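Local coordinates for protein N-acetyl-beta-D glucosaminidase (Rhizomucor miehei CAU432, PDB 4ZM6) that probably hydrolyses beta-linked N-acetylhexosamine residues as a family 3 glycosidase and carries a GCN5-related region that binds acetyl-CoA and probably N-acetylates glucosamine, at residues A[627-632]-A[671-676]. Residues are numbered along the deposited sequence; the frame is centred on the assembly and turned at random.
Sequences VGTLLH and QAFFSK. With ACO (acetyl coenzyme *a), chain C.
Phe673 reaches from helix 665-677 across to the first turn of helix 627-642, its CZ packing near Gly628 C (4.1 Å) while Thr629 OG1 approaches the ring obliquely. With CG anti to the backbone N (chi1 172°), the ring spans the gap between the axes of the two segments, 12.2 Å apart at their closest. CCP of acetyl-CoA lies over one face, offset toward the rim, and the pyrophosphate bridge atom O3A is 3.4 Å from Phe673 CE2. One turn on, His632 points its CD2 edge at the edge of Phe674, 3.9 Å from CE1, and Trp679 meets both rings. Leu616 packs against all three rings.

The helix start holds the pyrophosphate, as in the GNAT fold: Gly628 N donates to O4A at 2.8 Å (N-H...O angle 155°), and Thr629 OG1 donates to O2A. Gly626 N and Gly624 N also bond the cofactor. From the second helix, Lys676 bends at chi2 and chi4 to bring NZ to O9A of the 3'-phosphate. One helix thus takes the pyrophosphate and the other the 3'-phosphate, whereas contact between the segments is van der Waals; the charge of Lys676 and the partial positive end of helix 627-642 probably offset the cofactor's negative charge.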
loop_
_atom_site.group_PDB
_atom_site.type_symbol
_atom_site.label_atom_id
_atom_site.label_comp_id
_atom_site.label_asym_id
_atom_site.label_seq_id
_atom_site.Cartn_x
_atom_site.Cartn_y
_atom_site.Cartn_z
ATOM N N VAL A 627 -17.665 15.327 5.595
ATOM C CA VAL A 627 -17.116 14.829 4.331
ATOM C C VAL A 627 -15.956 15.701 3.872
ATOM O O VAL A 627 -14.916 15.191 3.456
ATOM C CB VAL A 627 -18.180 14.779 3.218
ATOM C CG1 VAL A 627 -17.551 14.391 1.882
ATOM C CG2 VAL A 627 -19.290 13.805 3.595
ATOM N N GLY A 628 -16.142 17.016 3.939
ATOM C CA GLY A 628 -15.075 17.956 3.602
ATOM C C GLY A 628 -13.812 17.643 4.382
ATOM O O GLY A 628 -12.707 17.660 3.841
ATOM N N THR A 629 -13.998 17.326 5.659
ATOM C CA THR A 629 -12.893 17.040 6.560
ATOM C C THR A 629 -12.203 15.725 6.209
ATOM O O THR A 629 -10.975 15.648 6.233
ATOM C CB THR A 629 -13.382 17.045 8.020
ATOM O OG1 THR A 629 -13.735 18.387 8.379
ATOM C CG2 THR A 629 -12.311 16.536 8.976
ATOM N N LEU A 630 -12.986 14.700 5.882
ATOM C CA LEU A 630 -12.421 13.439 5.391
ATOM C C LEU A 630 -11.457 13.664 4.238
ATOM O O LEU A 630 -10.298 13.243 4.295
ATOM C CB LEU A 630 -13.517 12.487 4.919
ATOM C CG LEU A 630 -13.837 11.349 5.876
ATOM C CD1 LEU A 630 -14.457 11.860 7.169
ATOM C CD2 LEU A 630 -14.766 10.368 5.179
ATOM N N LEU A 631 -11.960 14.332 3.200
ATOM C CA LEU A 631 -11.210 14.566 1.966
ATOM C C LEU A 631 -10.003 15.447 2.224
ATOM O O LEU A 631 -8.914 15.185 1.718
ATOM C CB LEU A 631 -12.111 15.221 0.911
ATOM C CG LEU A 631 -13.250 14.350 0.381
ATOM C CD1 LEU A 631 -14.225 15.162 -0.454
ATOM C CD2 LEU A 631 -12.704 13.177 -0.417
ATOM N N HIS A 632 -10.217 16.492 3.011
ATOM C CA HIS A 632 -9.168 17.434 3.376
ATOM C C HIS A 632 -7.993 16.733 4.063
ATOM O O HIS A 632 -6.828 17.003 3.763
ATOM C CB HIS A 632 -9.772 18.499 4.287
ATOM C CG HIS A 632 -8.781 19.472 4.831
ATOM N ND1 HIS A 632 -7.929 19.160 5.867
ATOM C CD2 HIS A 632 -8.522 20.755 4.503
ATOM C CE1 HIS A 632 -7.177 20.207 6.145
ATOM N NE2 HIS A 632 -7.519 21.187 5.332
ATOM N N GLN A 671 -13.523 29.882 3.347
ATOM C CA GLN A 671 -12.283 30.471 3.850
ATOM C C GLN A 671 -12.148 30.239 5.352
ATOM O O GLN A 671 -11.066 29.920 5.845
ATOM C CB GLN A 671 -12.233 31.970 3.575
ATOM C CG GLN A 671 -12.179 32.348 2.105
ATOM C CD GLN A 671 -12.139 33.847 1.895
ATOM O OE1 GLN A 671 -12.619 34.366 0.884
ATOM N NE2 GLN A 671 -11.573 34.551 2.858
ATOM N N ALA A 672 -13.252 30.415 6.071
ATOM C CA ALA A 672 -13.286 30.146 7.505
ATOM C C ALA A 672 -13.029 28.663 7.784
ATOM O O ALA A 672 -12.313 28.317 8.722
ATOM C CB ALA A 672 -14.622 30.575 8.091
ATOM N N PHE A 673 -13.611 27.793 6.963
ATOM C CA PHE A 673 -13.375 26.360 7.080
ATOM C C PHE A 673 -11.876 26.070 7.098
ATOM O O PHE A 673 -11.385 25.356 7.978
ATOM C CB PHE A 673 -14.054 25.608 5.931
ATOM C CG PHE A 673 -13.699 24.149 5.865
ATOM C CD1 PHE A 673 -12.594 23.725 5.149
ATOM C CD2 PHE A 673 -14.472 23.202 6.518
ATOM C CE1 PHE A 673 -12.265 22.384 5.090
ATOM C CE2 PHE A 673 -14.147 21.859 6.464
ATOM C CZ PHE A 673 -13.042 21.449 5.751
ATOM N N PHE A 674 -11.157 26.651 6.136
ATOM C CA PHE A 674 -9.724 26.395 5.977
ATOM C C PHE A 674 -8.860 27.014 7.080
ATOM O O PHE A 674 -7.943 26.356 7.571
ATOM C CB PHE A 674 -9.228 26.850 4.594
ATOM C CG PHE A 674 -9.705 25.977 3.457
ATOM C CD1 PHE A 674 -9.416 24.621 3.433
ATOM C CD2 PHE A 674 -10.423 26.515 2.404
ATOM C CE1 PHE A 674 -9.853 23.817 2.395
ATOM C CE2 PHE A 674 -10.858 25.717 1.361
ATOM C CZ PHE A 674 -10.575 24.364 1.358
ATOM N N SER A 675 -9.130 28.256 7.480
ATOM C CA SER A 675 -8.341 28.879 8.556
ATOM C C SER A 675 -8.533 28.130 9.869
ATOM O O SER A 675 -7.571 27.902 10.606
ATOM C CB SER A 675 -8.673 30.359 8.732
ATOM O OG SER A 675 -10.049 30.587 8.544
ATOM N N LYS A 676 -9.767 27.708 10.127
ATOM C CA LYS A 676 -10.096 26.938 11.329
ATOM C C LYS A 676 -9.346 25.604 11.443
ATOM O O LYS A 676 -9.145 25.110 12.551
ATOM C CB LYS A 676 -11.601 26.683 11.382
ATOM C CG LYS A 676 -12.123 26.301 12.750
ATOM C CD LYS A 676 -13.476 26.953 12.988
ATOM C CE LYS A 676 -13.973 26.700 14.399
ATOM N NZ LYS A 676 -14.142 25.245 14.676
HETATM N N1A ACO C . -22.653 17.355 13.388
HETATM C C2A ACO C . -22.647 18.684 13.646
HETATM N N3A ACO C . -21.821 19.554 13.023
HETATM C C4A ACO C . -20.940 19.136 12.075
HETATM C C5A ACO C . -20.890 17.698 11.752
HETATM C C6A ACO C . -21.820 16.798 12.473
HETATM N N6A ACO C . -21.825 15.468 12.215
HETATM N N7A ACO C . -19.946 17.545 10.817
HETATM C C8A ACO C . -19.426 18.772 10.556
HETATM N N9A ACO C . -20.011 19.723 11.311
HETATM C C1B ACO C . -19.682 21.176 11.272
HETATM C C2B ACO C . -18.656 21.566 12.332
HETATM O O2B ACO C . -19.079 22.753 13.015
HETATM C C3B ACO C . -17.341 21.761 11.592
HETATM O O3B ACO C . -16.518 22.825 12.106
HETATM P P3B ACO C . -16.753 24.425 11.947
HETATM O O7A ACO C . -16.115 24.785 10.621
HETATM O O8A ACO C . -18.247 24.637 12.041
HETATM O O9A ACO C . -16.003 24.978 13.125
HETATM C C4B ACO C . -17.753 21.949 10.133
HETATM O O4B ACO C . -19.111 21.501 9.998
HETATM C C5B ACO C . -16.831 21.184 9.193
HETATM O O5B ACO C . -17.571 20.867 8.022
HETATM P P1A ACO C . -17.377 19.486 7.235
HETATM O O1A ACO C . -18.714 18.783 7.233
HETATM O O2A ACO C . -16.146 18.748 7.687
HETATM O O3A ACO C . -17.069 20.163 5.813
HETATM P P2A ACO C . -18.136 20.111 4.624
HETATM O O4A ACO C . -18.428 18.658 4.330
HETATM O O5A ACO C . -19.278 21.036 4.933
HETATM O O6A ACO C . -17.258 20.751 3.443
HETATM C CBP ACO C . -16.556 22.749 2.266
HETATM C CCP ACO C . -16.669 22.040 3.605
HETATM C CDP ACO C . -15.641 21.959 1.341
HETATM C CEP ACO C . -15.947 24.123 2.500
HETATM C CAP ACO C . -17.971 22.852 1.693
HETATM O OAP ACO C . -18.681 23.886 2.367
HETATM C C9P ACO C . -18.005 23.099 0.212
HETATM O O9P ACO C . -18.123 22.144 -0.544
HETATM N N8P ACO C . -17.927 24.353 -0.230
HETATM C C7P ACO C . -18.009 24.639 -1.649
HETATM C C6P ACO C . -17.577 26.052 -1.997
HETATM C C5P ACO C . -16.094 26.339 -1.836
HETATM O O5P ACO C . -15.809 27.505 -1.624
HETATM N N4P ACO C . -15.156 25.386 -1.961
HETATM C C3P ACO C . -13.724 25.686 -1.880
HETATM C C2P ACO C . -13.096 25.993 -3.245
HETATM S S1P ACO C . -11.554 26.868 -3.124
HETATM C C ACO C . -10.398 25.679 -3.043
HETATM O O ACO C . -10.720 24.505 -2.985
HETATM C CH3 ACO C . -8.966 26.108 -3.037
#